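Local coordinates for odorant-binding protein 1F (Rattus norvegicus, PDB 3FIQ), which probably binds a wide variety of chemical odorants in the nasal epithelium, as a secreted carrier of the lipocalin family, at residues 26-29 against 33-36; 53-58 against 64-69; 78-81 against 85-88. One frame throughout, in Å; residues are numbered along the deposited sequence.

Interaction 1. Residues 26-29 against 33-36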
ATOM      1  N   VAL A  26       3.844 -12.312  -7.634  1.00  7.61           N
ATOM      2  CA  VAL A  26       4.375 -12.366  -6.276  1.00  7.38           C
ATOM      3  C   VAL A  26       5.767 -11.782  -6.159  1.00  8.85           C
ATOM      4  O   VAL A  26       6.131 -11.271  -5.096  1.00  7.77           O
ATOM      5  CB  VAL A  26       4.353 -13.825  -5.682  1.00 11.72           C
ATOM      6  CG1 VAL A  26       5.282 -14.685  -6.355  1.00 11.32           C
ATOM      7  CG2 VAL A  26       4.574 -13.797  -4.197  1.00 13.65           C
ATOM      8  N   GLU A  27       6.572 -11.890  -7.219  1.00  8.97           N
ATOM      9  CA  GLU A  27       7.908 -11.366  -7.177  1.00  8.81           C
ATOM     10  C   GLU A  27       7.899  -9.880  -6.880  1.00  7.23           C
ATOM     11  O   GLU A  27       8.884  -9.341  -6.366  1.00  7.62           O
ATOM     12  CB  GLU A  27       8.653 -11.653  -8.464  1.00  9.23           C
ATOM     13  CG  GLU A  27       8.230 -10.903  -9.630  1.00 12.18           C
ATOM     14  CD  GLU A  27       6.999 -11.461 -10.352  1.00 15.89           C
ATOM     15  OE1 GLU A  27       6.372 -12.526  -9.973  1.00 19.59           O
ATOM     16  OE2 GLU A  27       6.765 -10.786 -11.384  1.00 18.85           O
ATOM     17  N   LYS A  28       6.793  -9.181  -7.181  1.00  5.71           N
ATOM     18  CA  LYS A  28       6.771  -7.752  -6.970  1.00  6.63           C
ATOM     19  C   LYS A  28       6.655  -7.428  -5.506  1.00  5.51           C
ATOM     20  O   LYS A  28       7.036  -6.309  -5.129  1.00  5.58           O
ATOM     21  CB  LYS A  28       5.564  -7.147  -7.681  1.00  7.95           C
ATOM     22  CG  LYS A  28       5.674  -7.175  -9.195  1.00 10.41           C
ATOM     23  CD  LYS A  28       6.617  -6.212  -9.734  1.00 11.55           C
ATOM     24  CE  LYS A  28       6.609  -6.189 -11.256  1.00 10.78           C
ATOM     25  NZ  LYS A  28       7.621  -5.210 -11.709  1.00 12.16           N
ATOM     26  N   VAL A  29       6.130  -8.336  -4.669  1.00  5.20           N
ATOM     27  CA  VAL A  29       5.883  -8.035  -3.269  1.00  5.02           C
ATOM     28  C   VAL A  29       6.597  -8.887  -2.265  1.00  5.66           C
ATOM     29  O   VAL A  29       6.577  -8.598  -1.070  1.00  6.10           O
ATOM     30  CB  VAL A  29       4.351  -7.989  -2.964  1.00  5.22           C
ATOM     31  CG1 VAL A  29       3.706  -6.888  -3.726  1.00  9.89           C
ATOM     32  CG2 VAL A  29       3.699  -9.343  -3.241  1.00  6.18           C
ATOM     33  N   GLY A  33      11.271  -7.339  -3.717  1.00  6.84           N
ATOM     34  CA  GLY A  33      10.346  -6.843  -4.694  1.00  7.11           C
ATOM     35  C   GLY A  33      10.220  -5.346  -4.788  1.00  7.61           C
ATOM     36  O   GLY A  33      10.190  -4.708  -3.739  1.00  7.50           O
ATOM     37  N   SER A  34       9.943  -4.829  -5.997  1.00  6.56           N
ATOM     38  CA  SER A  34       9.871  -3.382  -6.154  1.00  8.34           C
ATOM     39  C   SER A  34       8.719  -2.730  -5.416  1.00  9.72           C
ATOM     40  O   SER A  34       8.785  -1.562  -5.030  1.00  9.74           O
ATOM     41  CB  SER A  34       9.782  -2.962  -7.647  1.00 10.59           C
ATOM     42  OG  SER A  34       8.747  -3.652  -8.245  1.00 13.62           O
ATOM     43  N   LEU A  35       7.672  -3.528  -5.220  1.00  6.92           N
ATOM     44  CA  LEU A  35       6.477  -3.048  -4.551  1.00  5.90           C
ATOM     45  C   LEU A  35       6.358  -3.479  -3.073  1.00  5.50           C
ATOM     46  O   LEU A  35       5.247  -3.326  -2.477  1.00  6.64           O
ATOM     47  CB  LEU A  35       5.244  -3.455  -5.383  1.00  4.72           C
ATOM     48  CG  LEU A  35       5.282  -3.068  -6.864  1.00  8.65           C
ATOM     49  CD1 LEU A  35       3.999  -3.488  -7.572  1.00  6.63           C
ATOM     50  CD2 LEU A  35       5.528  -1.572  -6.985  1.00  7.09           C
ATOM     51  N   ARG A  36       7.411  -4.037  -2.520  1.00  5.30           N
ATOM     52  CA  ARG A  36       7.350  -4.457  -1.097  1.00  6.93           C
ATOM     53  C   ARG A  36       7.666  -3.240  -0.239  1.00  4.58           C
ATOM     54  O   ARG A  36       8.772  -3.087   0.283  1.00  6.28           O
ATOM     55  CB  ARG A  36       8.311  -5.570  -0.796  1.00  5.50           C
ATOM     56  CG  ARG A  36       8.158  -6.196   0.568  1.00  5.13           C
ATOM     57  CD  ARG A  36       9.133  -7.269   0.798  1.00  5.60           C
ATOM     58  NE  ARG A  36       8.991  -7.896   2.142  1.00  7.35           N
ATOM     59  CZ  ARG A  36       8.220  -8.965   2.414  1.00  6.11           C
ATOM     60  NH1 ARG A  36       7.491  -9.575   1.484  1.00  5.94           N
ATOM     61  NH2 ARG A  36       8.276  -9.498   3.666  1.00  8.59           N
TER
HETATM   62  O   HOH W   1       7.003  -2.752 -10.530  1.00 12.46           O
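Lys28 and Leu35 meet first through the backbone, where Leu35 N donates to Lys28 O over 2.9 Å, in the carbonyl plane and with an N-H...O angle of 142°. The acceptor is packed against a type I beta turn running from Gly33 to Arg36, which the bond from Arg36 N to Gly33 O closes. Ser34 N and Arg36 N also face Lys28 O, but at angles too poor for bonding. This is the tight part of the contact: Gly33, with no side chain in the way, brings its CA to 3.3 Å from Glu27 O.

A second bond grips the end of 26-29. Arg36 NH1 reaches Val29 O at 2.9 Å, on a lone pair of the carbonyl, with the oxygen only 12° out of the guanidinium plane. The arginine chain runs extended from CG to NE, its CG opposite the backbone N (chi1 -171°), and its methylenes pass beside the same oxygen. Apolar contact is looser: Val29 CG1 lies 4.1 Å from Leu35 CB, and Lys28 CB lies 4.0 Å from Leu35 CD1.

Toward solvent, direct contact gives way to water. Lys28 CD passes Ser34 OG at 3.6 Å, and a single water takes a bond from Lys28 NZ at 2.8 Å while also bonding Ser34 OG at 3.0 Å. The charge on Lys28 pairs with Asp106, and exposed Glu27 turns to Lys110.

Both segments belong to the long loop between strands 14-23 and 38-44, which in lipocalins typically folds over the open end of the barrel. Val29 packs on Ile21 and Ala23 of strand 14-23, Leu35 on Val114 of strand 111-119, and Arg36 NH1 also bonds Gln147 of strand 147-148.

Interaction 2. Residues 53-58 against 64-69. With EDO (1,2-ethanediol), chain E.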
ATOM      1  N   ILE A  53       3.559   9.929   0.437  1.00  5.48           N
ATOM      2  CA  ILE A  53       3.745   8.705   1.191  1.00  5.43           C
ATOM      3  C   ILE A  53       5.236   8.440   1.285  1.00  5.49           C
ATOM      4  O   ILE A  53       5.909   8.350   0.294  1.00  6.00           O
ATOM      5  CB  ILE A  53       3.021   7.541   0.505  1.00  5.31           C
ATOM      6  CG1 ILE A  53       1.513   7.817   0.376  1.00  6.72           C
ATOM      7  CG2 ILE A  53       3.304   6.261   1.279  1.00  7.28           C
ATOM      8  CD1 ILE A  53       0.794   6.709  -0.399  1.00  7.20           C
ATOM      9  N   ILE A  54       5.736   8.278   2.515  1.00  5.59           N
ATOM     10  CA  ILE A  54       7.142   7.920   2.747  1.00  5.71           C
ATOM     11  C   ILE A  54       7.113   6.444   3.130  1.00  5.93           C
ATOM     12  O   ILE A  54       6.292   6.010   3.976  1.00  5.69           O
ATOM     13  CB  ILE A  54       7.762   8.746   3.873  1.00  5.90           C
ATOM     14  CG1 ILE A  54       7.810  10.208   3.429  1.00  7.43           C
ATOM     15  CG2 ILE A  54       9.172   8.223   4.208  1.00  7.35           C
ATOM     16  CD1 ILE A  54       8.200  11.188   4.555  1.00 10.20           C
ATOM     17  N   PHE A  55       7.974   5.656   2.502  1.00  5.76           N
ATOM     18  CA  PHE A  55       8.072   4.224   2.771  1.00  5.82           C
ATOM     19  C   PHE A  55       9.496   3.754   2.592  1.00  6.04           C
ATOM     20  O   PHE A  55      10.313   4.454   2.006  1.00  6.91           O
ATOM     21  CB  PHE A  55       7.143   3.427   1.840  1.00  6.79           C
ATOM     22  CG  PHE A  55       7.437   3.510   0.385  1.00  6.70           C
ATOM     23  CD1 PHE A  55       6.811   4.479  -0.386  1.00  8.65           C
ATOM     24  CD2 PHE A  55       8.235   2.567  -0.265  1.00  5.79           C
ATOM     25  CE1 PHE A  55       7.055   4.533  -1.793  1.00  9.24           C
ATOM     26  CE2 PHE A  55       8.395   2.591  -1.636  1.00  5.79           C
ATOM     27  CZ  PHE A  55       7.841   3.590  -2.402  1.00  5.65           C
ATOM     28  N   ASN A  56       9.802   2.627   3.177  1.00  6.20           N
ATOM     29  CA  ASN A  56      11.094   1.991   2.978  1.00  6.47           C
ATOM     30  C   ASN A  56      10.947   0.744   2.163  1.00  6.52           C
ATOM     31  O   ASN A  56       9.948   0.039   2.236  1.00  6.42           O
ATOM     32  CB  ASN A  56      11.803   1.654   4.331  1.00  6.75           C
ATOM     33  CG  ASN A  56      12.389   2.877   4.936  1.00 10.28           C
ATOM     34  OD1 ASN A  56      13.475   3.333   4.500  1.00  9.53           O
ATOM     35  ND2 ASN A  56      11.684   3.461   5.854  1.00  6.99           N
ATOM     36  N   VAL A  57      12.027   0.386   1.454  1.00  6.75           N
ATOM     37  CA  VAL A  57      12.193  -0.946   0.913  1.00  6.95           C
ATOM     38  C   VAL A  57      13.475  -1.418   1.519  1.00  8.86           C
ATOM     39  O   VAL A  57      14.327  -0.630   1.885  1.00  8.80           O
ATOM     40  CB  VAL A  57      12.250  -1.017  -0.667  1.00  8.71           C
ATOM     41  CG1 VAL A  57      10.939  -0.590  -1.262  1.00  9.13           C
ATOM     42  CG2 VAL A  57      13.444  -0.300  -1.242  1.00 11.32           C
ATOM     43  N   LYS A  58      13.612  -2.711   1.709  1.00  7.63           N
ATOM     44  CA  LYS A  58      14.829  -3.235   2.231  1.00  8.09           C
ATOM     45  C   LYS A  58      15.702  -3.584   1.060  1.00 11.43           C
ATOM     46  O   LYS A  58      15.246  -4.238   0.110  1.00 13.80           O
ATOM     47  CB  LYS A  58      14.588  -4.476   3.056  1.00 13.72           C
ATOM     48  CG  LYS A  58      13.776  -4.314   4.272  1.00 14.98           C
ATOM     49  CD  LYS A  58      14.388  -3.425   5.318  1.00 23.79           C
ATOM     50  CE  LYS A  58      15.877  -3.722   5.623  1.00 33.46           C
ATOM     51  NZ  LYS A  58      16.220  -4.812   6.636  1.00 39.39           N
ATOM     52  N   GLN A  64      16.092   1.555   2.574  1.00  7.69           N
ATOM     53  CA  GLN A  64      16.174   2.538   1.499  1.00  7.54           C
ATOM     54  C   GLN A  64      14.882   3.281   1.480  1.00  7.12           C
ATOM     55  O   GLN A  64      13.815   2.749   1.168  1.00  6.89           O
ATOM     56  CB  GLN A  64      16.420   1.872   0.184  1.00  8.23           C
ATOM     57  CG  GLN A  64      16.574   2.806  -0.982  1.00 11.31           C
ATOM     58  CD  GLN A  64      16.665   2.111  -2.378  1.00 15.30           C
ATOM     59  OE1 GLN A  64      15.701   1.483  -2.888  1.00 18.03           O
ATOM     60  NE2 GLN A  64      17.858   2.238  -3.010  1.00 18.16           N
ATOM     61  N   THR A  65      14.931   4.564   1.870  1.00  7.06           N
ATOM     62  CA  THR A  65      13.714   5.339   2.042  1.00  6.74           C
ATOM     63  C   THR A  65      13.317   6.007   0.724  1.00  6.57           C
ATOM     64  O   THR A  65      14.142   6.574   0.011  1.00  8.25           O
ATOM     65  CB  THR A  65      13.911   6.423   3.122  1.00  6.82           C
ATOM     66  OG1 THR A  65      14.313   5.838   4.357  1.00  7.63           O
ATOM     67  CG2 THR A  65      12.602   7.088   3.438  1.00 10.39           C
ATOM     68  N   HIS A  66      12.036   5.926   0.428  1.00  6.30           N
ATOM     69  CA  HIS A  66      11.421   6.512  -0.758  1.00  6.14           C
ATOM     70  C   HIS A  66      10.274   7.416  -0.396  1.00  7.19           C
ATOM     71  O   HIS A  66       9.576   7.253   0.631  1.00  6.75           O
ATOM     72  CB  HIS A  66      10.864   5.380  -1.634  1.00  6.05           C
ATOM     73  CG  HIS A  66      11.910   4.501  -2.226  1.00  6.28           C
ATOM     74  ND1 HIS A  66      12.478   4.814  -3.445  1.00  9.13           N
ATOM     75  CD2 HIS A  66      12.487   3.354  -1.824  1.00  6.47           C
ATOM     76  CE1 HIS A  66      13.350   3.879  -3.764  1.00 12.00           C
ATOM     77  NE2 HIS A  66      13.427   3.019  -2.768  1.00 10.16           N
ATOM     78  N   THR A  67      10.009   8.392  -1.276  1.00  5.91           N
ATOM     79  CA  THR A  67       8.816   9.191  -1.143  1.00  5.78           C
ATOM     80  C   THR A  67       8.149   9.181  -2.495  1.00  6.57           C
ATOM     81  O   THR A  67       8.795   9.336  -3.515  1.00  7.75           O
ATOM     82  CB  THR A  67       9.095  10.671  -0.798  1.00  8.01           C
ATOM     83  OG1 THR A  67       9.902  10.739   0.354  1.00 11.26           O
ATOM     84  CG2 THR A  67       7.806  11.384  -0.576  1.00  8.11           C
ATOM     85  N   VAL A  68       6.826   9.012  -2.505  1.00  6.01           N
ATOM     86  CA  VAL A  68       6.014   9.196  -3.725  1.00  5.50           C
ATOM     87  C   VAL A  68       4.991  10.252  -3.398  1.00  6.80           C
ATOM     88  O   VAL A  68       4.567  10.404  -2.251  1.00  7.53           O
ATOM     89  CB  VAL A  68       5.313   7.951  -4.267  1.00  5.90           C
ATOM     90  CG1 VAL A  68       6.294   6.997  -4.765  1.00 12.21           C
ATOM     91  CG2 VAL A  68       4.446   7.277  -3.215  1.00  8.06           C
ATOM     92  N   VAL A  69       4.587  11.022  -4.402  1.00  5.61           N
ATOM     93  CA  VAL A  69       3.484  11.950  -4.285  1.00  5.64           C
ATOM     94  C   VAL A  69       2.384  11.486  -5.193  1.00  5.77           C
ATOM     95  O   VAL A  69       2.511  11.501  -6.386  1.00  7.64           O
ATOM     96  CB  VAL A  69       3.895  13.380  -4.646  1.00 11.19           C
ATOM     97  CG1 VAL A  69       2.769  14.382  -4.420  1.00  9.35           C
ATOM     98  CG2 VAL A  69       5.110  13.816  -3.834  1.00 11.10           C
TER
HETATM   99  C1  EDO E 160      13.430  11.164  -1.337  1.00 19.16           C
HETATM  100  O1  EDO E 160      12.201  11.162  -2.034  1.00 21.59           O
HETATM  101  C2  EDO E 160      13.408   9.835  -0.572  1.00 20.28           C
HETATM  102  O2  EDO E 160      12.496   9.811   0.599  1.00 24.25           O
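In the antiparallel hairpin of strands 50-59 and 62-72, part of the lipocalin barrel wall, Phe55 and His66 form a hydrogen-bonded pair: Phe55 N to His66 O is 2.9 Å and His66 N to Phe55 O is 2.8 Å. The pairs Ile53-Val68 and Val57-Gln64 repeat this ladder, six nearly straight bonds in all.

Phe55 CG sits between its own N and C (chi1 63°), which swings the ring across to the partner strand. His66 CB then lies over one face, 3.8 Å from the ring centroid and 18° off the normal, a CH-pi contact. Val68 CG1 meets the ring at its edge, 3.9 Å from CE1. The two rings are near parallel but slid apart, with little overlap. Were Phe55 cut back to an alanine, His66 CB would probably lose the ring face it packs on and Val68 CG1 the edge it meets, leaving a gap on the face of the sheet that the three residues share.

His66 NE2 donates to Gln64 OE1 at 2.7 Å, from above the amide carbonyl plane, which limits rotation of the imidazole, and Val57 CG2 touches that ring's edge. On the opposite face, exposed Thr67 OG1 bonds O2 of an ethanediol molecule, probably from the crystallisation liquor, at 2.8 Å.

Tyr82 meets both Phe55 and His66 edge-to-face, while strand 38-44 flanks 53-58, bonding Ile54 and Asn56 through the backbone.

Interaction 3. Residues 78-81 against 85-88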
ATOM      1  N   TYR A  78      -5.531   7.983  -7.119  1.00  5.79           N
ATOM      2  CA  TYR A  78      -4.281   8.748  -7.138  1.00  5.72           C
ATOM      3  C   TYR A  78      -3.330   8.109  -8.162  1.00  6.66           C
ATOM      4  O   TYR A  78      -3.255   6.878  -8.279  1.00  6.49           O
ATOM      5  CB  TYR A  78      -3.628   8.591  -5.751  1.00  6.20           C
ATOM      6  CG  TYR A  78      -4.357   9.325  -4.700  1.00  5.75           C
ATOM      7  CD1 TYR A  78      -5.393   8.758  -3.991  1.00  6.82           C
ATOM      8  CD2 TYR A  78      -3.966  10.626  -4.364  1.00  5.80           C
ATOM      9  CE1 TYR A  78      -6.087   9.509  -3.043  1.00  8.45           C
ATOM     10  CE2 TYR A  78      -4.627  11.358  -3.381  1.00  8.33           C
ATOM     11  CZ  TYR A  78      -5.708  10.807  -2.761  1.00  9.89           C
ATOM     12  OH  TYR A  78      -6.390  11.510  -1.779  1.00 12.41           O
ATOM     13  N   THR A  79      -2.567   8.928  -8.867  1.00  5.71           N
ATOM     14  CA  THR A  79      -1.481   8.443  -9.701  1.00  5.73           C
ATOM     15  C   THR A  79      -0.131   8.855  -9.103  1.00  5.60           C
ATOM     16  O   THR A  79       0.030   9.926  -8.547  1.00  6.55           O
ATOM     17  CB  THR A  79      -1.590   8.989 -11.183  1.00  5.88           C
ATOM     18  OG1 THR A  79      -1.673  10.378 -11.142  1.00  6.01           O
ATOM     19  CG2 THR A  79      -2.755   8.369 -11.883  1.00  7.17           C
ATOM     20  N   THR A  80       0.831   7.989  -9.325  1.00  5.54           N
ATOM     21  CA  THR A  80       2.228   8.312  -9.067  1.00  5.55           C
ATOM     22  C   THR A  80       3.118   7.369  -9.859  1.00  7.25           C
ATOM     23  O   THR A  80       2.824   6.214 -10.115  1.00  7.01           O
ATOM     24  CB  THR A  80       2.595   8.260  -7.543  1.00  7.74           C
ATOM     25  OG1 THR A  80       3.892   8.861  -7.370  1.00  9.27           O
ATOM     26  CG2 THR A  80       2.532   6.855  -7.007  1.00 11.18           C
ATOM     27  N   ASP A  81       4.259   7.911 -10.208  1.00  6.52           N
ATOM     28  CA  ASP A  81       5.375   7.134 -10.733  1.00  5.81           C
ATOM     29  C   ASP A  81       6.144   6.510  -9.603  1.00  6.07           C
ATOM     30  O   ASP A  81       6.450   7.167  -8.635  1.00 10.51           O
ATOM     31  CB  ASP A  81       6.299   8.013 -11.581  1.00  6.00           C
ATOM     32  CG  ASP A  81       5.586   8.599 -12.773  1.00 15.26           C
ATOM     33  OD1 ASP A  81       4.831   7.909 -13.449  1.00 11.34           O
ATOM     34  OD2 ASP A  81       5.644   9.810 -12.951  1.00 29.93           O
ATOM     35  N   ARG A  85       4.202   3.053 -13.485  1.00  7.47           N
ATOM     36  CA  ARG A  85       3.078   3.966 -13.234  1.00  6.82           C
ATOM     37  C   ARG A  85       2.110   3.278 -12.258  1.00  6.17           C
ATOM     38  O   ARG A  85       1.826   2.083 -12.431  1.00  7.28           O
ATOM     39  CB  ARG A  85       2.348   4.301 -14.562  1.00  7.45           C
ATOM     40  CG  ARG A  85       1.181   5.334 -14.408  1.00 10.20           C
ATOM     41  CD  ARG A  85       1.752   6.659 -14.082  1.00 11.21           C
ATOM     42  NE  ARG A  85       0.836   7.769 -14.290  1.00  9.11           N
ATOM     43  CZ  ARG A  85       1.079   9.018 -13.948  1.00  9.30           C
ATOM     44  NH1 ARG A  85       2.209   9.333 -13.325  1.00 10.74           N
ATOM     45  NH2 ARG A  85       0.149   9.952 -14.154  1.00  8.72           N
ATOM     46  N   ASN A  86       1.555   4.016 -11.276  1.00  5.67           N
ATOM     47  CA  ASN A  86       0.652   3.460 -10.286  1.00  6.48           C
ATOM     48  C   ASN A  86      -0.641   4.250 -10.287  1.00  5.75           C
ATOM     49  O   ASN A  86      -0.629   5.471 -10.356  1.00  7.23           O
ATOM     50  CB  ASN A  86       1.315   3.505  -8.883  1.00  5.44           C
ATOM     51  CG  ASN A  86       2.604   2.756  -8.888  1.00  5.51           C
ATOM     52  OD1 ASN A  86       2.639   1.553  -8.677  1.00  6.75           O
ATOM     53  ND2 ASN A  86       3.709   3.492  -9.164  1.00  5.86           N
ATOM     54  N   TYR A  87      -1.696   3.511 -10.079  1.00  5.92           N
ATOM     55  CA  TYR A  87      -3.046   3.967  -9.940  1.00  5.98           C
ATOM     56  C   TYR A  87      -3.626   3.329  -8.652  1.00  6.80           C
ATOM     57  O   TYR A  87      -3.886   2.118  -8.608  1.00  5.86           O
ATOM     58  CB  TYR A  87      -3.866   3.527 -11.126  1.00  6.38           C
ATOM     59  CG  TYR A  87      -3.290   3.836 -12.457  1.00  6.78           C
ATOM     60  CD1 TYR A  87      -2.440   2.957 -13.089  1.00  5.96           C
ATOM     61  CD2 TYR A  87      -3.656   4.975 -13.123  1.00  6.03           C
ATOM     62  CE1 TYR A  87      -1.915   3.230 -14.322  1.00  8.83           C
ATOM     63  CE2 TYR A  87      -3.117   5.310 -14.369  1.00  6.22           C
ATOM     64  CZ  TYR A  87      -2.252   4.413 -14.967  1.00  9.28           C
ATOM     65  OH  TYR A  87      -1.724   4.651 -16.180  1.00 13.21           O
ATOM     66  N   PHE A  88      -3.787   4.137  -7.602  1.00  5.46           N
ATOM     67  CA  PHE A  88      -4.221   3.589  -6.340  1.00  6.31           C
ATOM     68  C   PHE A  88      -5.412   4.271  -5.730  1.00  7.70           C
ATOM     69  O   PHE A  88      -5.682   5.437  -5.984  1.00  6.46           O
ATOM     70  CB  PHE A  88      -3.033   3.469  -5.365  1.00  7.32           C
ATOM     71  CG  PHE A  88      -2.458   4.743  -4.846  1.00  7.75           C
ATOM     72  CD1 PHE A  88      -1.369   5.366  -5.465  1.00  6.58           C
ATOM     73  CD2 PHE A  88      -2.971   5.281  -3.668  1.00  5.30           C
ATOM     74  CE1 PHE A  88      -0.824   6.510  -4.919  1.00  8.52           C
ATOM     75  CE2 PHE A  88      -2.412   6.428  -3.134  1.00  6.35           C
ATOM     76  CZ  PHE A  88      -1.339   7.009  -3.722  1.00  6.52           C
TER
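Tyr78 and Phe88 pair at one end of an antiparallel beta hairpin in the lipocalin barrel, with the axes of 78-81 and 85-88 at 158°. Backbone bonds come in two sets, Tyr78 with Phe88 and Thr80 with Asn86; Tyr78 N to Phe88 O measures 2.8 Å.

The aromatic contact lies on the face of Tyr78, Thr80 and Phe88. Tyr78 CB stands over one face of the Phe88 ring, 3.5 Å from its centroid, as a CH-pi contact, and Thr80 CG2 meets that ring at the edge. The aromatic planes lie 16° apart yet barely overlap, and Tyr78 OH hydrogen-bonds to Cys48 O.

Charge is confined to the other face, where Arg85, bent at chi2 (69°), brings NH1 to 3.0 Å from Asp81 OD1. NH1 meets this oxygen from above the carboxylate plane, in a salt bridge. Thr79 CB lies over a face of the guanidinium, and the apolar contact of this face is Thr79 CG2 packed 3.7 Å from Tyr87 CD2.

Amide bonding completes the hairpin: Thr80 O accepts twice from Asn86, from N at 2.8 Å and from ND2 at 3.0 Å, the latter above the carbonyl plane, while ND2 also bonds Tyr82 O.

How the interactions relate
The three contacts come one after another along the chain, in the order 1, 2, 3, with no overlap. Their centres are about 14 Å apart for 1 and 2 and for 2 and 3, and about 16 Å for 1 and 3. Interactions 2 and 3 are successive hairpins of one curled antiparallel sheet: neighbouring strands 62-72 and 78-81 join them, with Val69 O bonded to Thr80 OG1 at 3.1 Å and Ile53 CD1 packed on Phe88 CZ. Interaction 1 lies in a loop and touches interaction 2 where Arg36 O meets Val57 CG1. Together they sample the barrel wall and the loop probably covering its open end, the scaffold that encloses ligand in lipocalins.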